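Thymidylate kinase (Ehrlichia chaffeensis, PDB 3LD9) probably phosphorylates dTMP to dTDP at the expense of ATP, a step shared by the de novo and salvage routes to dTTP. Local coordinates at residues S83-L86 with F87-M91; Q127-C131 with S132-Q136. One frame throughout, in Å; residues are numbered along the deposited sequence.

Contact 1 lies early in helix 81-105, and contact 2 follows it in the chain as the loop and first turn that open helix 131-141; their centres are about 12 Å apart. Leu85 joins them: its CD2 packs 3.9 Å from CG1 of Ile134 and 4.0 Å from CG2 of Ile129. Both contacts also reach the second subunit, through Ser83, Leu86, Phe87 and Ala90 in contact 1 and through Leu133 and Gln136 in contact 2. Contact 1 is the nearer to the predicted ATP site, the side chain of Glu84 lying about 12 Å from that of Asp30; contact 2 lies away from that site.

Contact 1 (S83-L86 with F87-M91); sequences SELL and FFIAM
Glu84 and Phe88 run side by side one turn apart on helix 81-105, an alpha-helix of the P-loop kinase fold. With CG anti to the backbone N (chi1 178°) and the chain extended beyond it, Glu84 lies alongside the far end of the ring: OE2 comes 3.4 Å from CZ of Phe88, the carboxylate turned 53° from the ring plane. The carbonyl O of Glu84 sits over one face of the same ring, 3.5 Å from CG of Phe88, while accepting the i to i+4 bond from Phe88 N. On another side of the helix, Leu85 and Ile89 lie side by side, CD1 of Leu85 3.8 Å from CG1 of Ile89, and Leu85 also touches Leu137 of helix 131-141. Phe87 brings its CE2 to 3.4 Å from OG of Ser83; that hydroxyl is hydrogen-bonded to Ala90 O of the second subunit, and Leu73 of helix 64-74 packs on the Phe87 side chain. Four consecutive backbone bonds hold these side chains in step, from Phe87 N to Ser83 O through to the last, in which Ala90 N lies 2.9 Å from Leu86 O with an N-H...O angle of 171°.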
# COMPACT_ATOMS: atom_id res chain seq x y z
N SER A 83 6.05 -11.80 19.39
CA SER A 83 5.34 -11.63 18.14
C SER A 83 4.98 -10.17 17.95
O SER A 83 5.20 -9.59 16.85
CB SER A 83 4.09 -12.51 18.12
OG SER A 83 3.39 -12.41 16.89
N GLU A 84 4.46 -9.53 19.00
CA GLU A 84 3.99 -8.16 18.88
C GLU A 84 5.15 -7.23 18.55
O GLU A 84 5.03 -6.36 17.68
CB GLU A 84 3.27 -7.71 20.15
CG GLU A 84 2.76 -6.24 20.14
CD GLU A 84 2.17 -5.80 21.47
OE1 GLU A 84 2.48 -6.42 22.48
OE2 GLU A 84 1.41 -4.83 21.52
N LEU A 85 6.27 -7.42 19.22
CA LEU A 85 7.48 -6.67 18.89
C LEU A 85 7.82 -6.81 17.39
O LEU A 85 8.07 -5.83 16.71
CB LEU A 85 8.64 -7.16 19.74
CG LEU A 85 10.05 -6.78 19.29
CD1 LEU A 85 10.22 -5.27 19.35
CD2 LEU A 85 11.05 -7.46 20.20
N LEU A 86 7.81 -8.03 16.88
CA LEU A 86 8.22 -8.25 15.51
C LEU A 86 7.22 -7.64 14.54
O LEU A 86 7.62 -7.12 13.48
CB LEU A 86 8.46 -9.74 15.24
CG LEU A 86 9.73 -10.24 15.98
CD1 LEU A 86 9.64 -11.73 16.27
CD2 LEU A 86 11.05 -9.90 15.26
N PHE A 87 5.93 -7.65 14.87
CA PHE A 87 4.97 -6.98 13.99
C PHE A 87 5.31 -5.50 13.93
O PHE A 87 5.35 -4.91 12.84
CB PHE A 87 3.51 -7.15 14.39
CG PHE A 87 2.90 -8.43 13.95
CD1 PHE A 87 2.68 -8.68 12.62
CD2 PHE A 87 2.49 -9.37 14.88
CE1 PHE A 87 2.08 -9.89 12.20
CE2 PHE A 87 1.93 -10.56 14.50
CZ PHE A 87 1.73 -10.83 13.15
N PHE A 88 5.61 -4.90 15.08
CA PHE A 88 5.94 -3.46 15.12
C PHE A 88 7.23 -3.13 14.36
O PHE A 88 7.35 -2.06 13.81
CB PHE A 88 6.09 -2.90 16.54
CG PHE A 88 4.82 -2.90 17.36
CD1 PHE A 88 3.57 -2.91 16.78
CD2 PHE A 88 4.92 -2.84 18.76
CE1 PHE A 88 2.42 -2.91 17.57
CE2 PHE A 88 3.79 -2.80 19.56
CZ PHE A 88 2.53 -2.86 18.96
N ILE A 89 8.19 -4.05 14.39
CA ILE A 89 9.46 -3.84 13.70
C ILE A 89 9.24 -3.97 12.17
O ILE A 89 9.71 -3.15 11.40
CB ILE A 89 10.54 -4.79 14.27
CG1 ILE A 89 10.86 -4.43 15.72
CG2 ILE A 89 11.80 -4.73 13.44
CD1 ILE A 89 11.64 -3.09 15.91
N ALA A 90 8.45 -4.95 11.75
CA ALA A 90 8.05 -5.05 10.33
C ALA A 90 7.34 -3.79 9.81
O ALA A 90 7.63 -3.29 8.73
CB ALA A 90 7.18 -6.28 10.11
N MET A 91 6.41 -3.27 10.59
CA MET A 91 5.64 -2.07 10.21
C MET A 91 6.55 -0.85 10.15
O MET A 91 6.42 0.01 9.26
CB MET A 91 4.51 -1.84 11.23
CG MET A 91 3.45 -2.94 11.17
SD MET A 91 2.34 -3.04 12.61
CE MET A 91 1.28 -1.69 12.16

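Contact 2 (Q127-C131 with S132-Q136); sequences QGIDC and SLIDQ
Asp130 and Ser132 meet through a short polar network at the start of helix 131-141. Asp130 is the N-cap, and its OD1 takes up three donors. Ser132 OG donates to OD1 of Asp130, a chi1 of 72° turning the hydroxyl back toward the cap; the modelled separation of 2.5 Å between OG of Ser132 and OD1 of Asp130 is very short and doubtful as an exact value. The amide of Ser132 reaches the anti lone pair of that oxygen, N to OD1 of Asp130 being 3.0 Å with a bent N-H angle of 130°. A weak third bond comes from Leu133 N, 3.4 Å from OD1 of Asp130. OD1 thus serves the amides of Ser132 and Leu133 at the helix start, and the positive end of the helix dipole would be expected to favour the charged carboxylate.

Backbone bonds then take over: Ile134 N donates to Asp130 O at 3.2 Å, and Asp135 N to Cys131 O.

The apolar contacts centre on Ile129, one residue before the cap. Its CG2 lies 4.0 Å from CD2 of Leu133 and 4.2 Å from CD1 of Ile134, whose side chain crosses it at about a right angle. Leu133 also touches Leu140 of the second subunit. Gly128, with positive phi, is the first residue past helix 116-126 to leave helical geometry, and what follows is an aspartate N-cap flanked by a hydrophobic staple, Ile129 against Ile134, at the start of helix 131-141.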
# COMPACT_ATOMS: atom_id res chain seq x y z
N GLN A 127 7.51 -5.41 28.93
CA GLN A 127 7.33 -6.85 28.71
C GLN A 127 8.57 -7.71 29.01
O GLN A 127 8.48 -8.91 28.98
CB GLN A 127 6.89 -7.12 27.28
CG GLN A 127 5.74 -6.26 26.79
CD GLN A 127 4.42 -6.96 26.89
OE1 GLN A 127 4.14 -7.60 27.90
NE2 GLN A 127 3.62 -6.89 25.82
N GLY A 128 9.72 -7.10 29.27
CA GLY A 128 10.90 -7.87 29.67
C GLY A 128 11.76 -8.39 28.53
O GLY A 128 12.67 -9.18 28.76
N ILE A 129 11.49 -7.94 27.30
CA ILE A 129 12.28 -8.41 26.17
C ILE A 129 13.63 -7.71 26.17
O ILE A 129 13.75 -6.52 26.46
CB ILE A 129 11.58 -8.22 24.82
CG1 ILE A 129 10.30 -9.07 24.80
CG2 ILE A 129 12.51 -8.65 23.68
CD1 ILE A 129 9.37 -8.78 23.70
N ASP A 130 14.66 -8.47 25.84
CA ASP A 130 16.01 -7.98 25.79
C ASP A 130 16.16 -6.67 25.00
O ASP A 130 16.00 -6.64 23.78
CB ASP A 130 16.88 -9.07 25.14
CG ASP A 130 18.31 -8.94 25.51
OD1 ASP A 130 18.95 -7.95 25.09
OD2 ASP A 130 18.78 -9.81 26.24
N CYS A 131 16.52 -5.61 25.71
CA CYS A 131 16.75 -4.31 25.09
C CYS A 131 17.81 -4.33 23.98
O CYS A 131 17.66 -3.61 22.99
CB CYS A 131 17.09 -3.25 26.14
SG CYS A 131 15.62 -2.83 27.07
N SER A 132 18.84 -5.16 24.12
CA SER A 132 19.88 -5.21 23.11
C SER A 132 19.34 -5.79 21.83
O SER A 132 19.67 -5.30 20.75
CB SER A 132 21.12 -5.97 23.60
OG SER A 132 20.86 -7.35 23.67
N LEU A 133 18.45 -6.79 21.92
CA LEU A 133 17.76 -7.31 20.74
C LEU A 133 16.92 -6.26 20.04
O LEU A 133 16.90 -6.17 18.79
CB LEU A 133 16.89 -8.51 21.11
CG LEU A 133 15.79 -8.99 20.15
CD1 LEU A 133 16.40 -9.51 18.84
CD2 LEU A 133 14.95 -10.06 20.82
N ILE A 134 16.21 -5.46 20.83
CA ILE A 134 15.33 -4.41 20.32
C ILE A 134 16.16 -3.32 19.65
O ILE A 134 15.79 -2.83 18.59
CB ILE A 134 14.42 -3.83 21.45
CG1 ILE A 134 13.48 -4.91 21.96
CG2 ILE A 134 13.65 -2.61 20.96
CD1 ILE A 134 12.60 -4.50 23.12
N ASP A 135 17.30 -2.94 20.26
CA ASP A 135 18.24 -2.04 19.59
C ASP A 135 18.69 -2.57 18.21
O ASP A 135 18.73 -1.83 17.22
CB ASP A 135 19.47 -1.76 20.46
CG ASP A 135 19.20 -0.76 21.56
OD1 ASP A 135 20.01 -0.75 22.51
OD2 ASP A 135 18.21 0.03 21.48
N GLN A 136 19.03 -3.86 18.17
CA GLN A 136 19.49 -4.49 16.94
C GLN A 136 18.38 -4.50 15.88
O GLN A 136 18.65 -4.24 14.72
CB GLN A 136 19.97 -5.93 17.19
CG GLN A 136 21.27 -6.09 17.99
CD GLN A 136 21.58 -7.56 18.28
OE1 GLN A 136 20.93 -8.47 17.75
NE2 GLN A 136 22.57 -7.80 19.13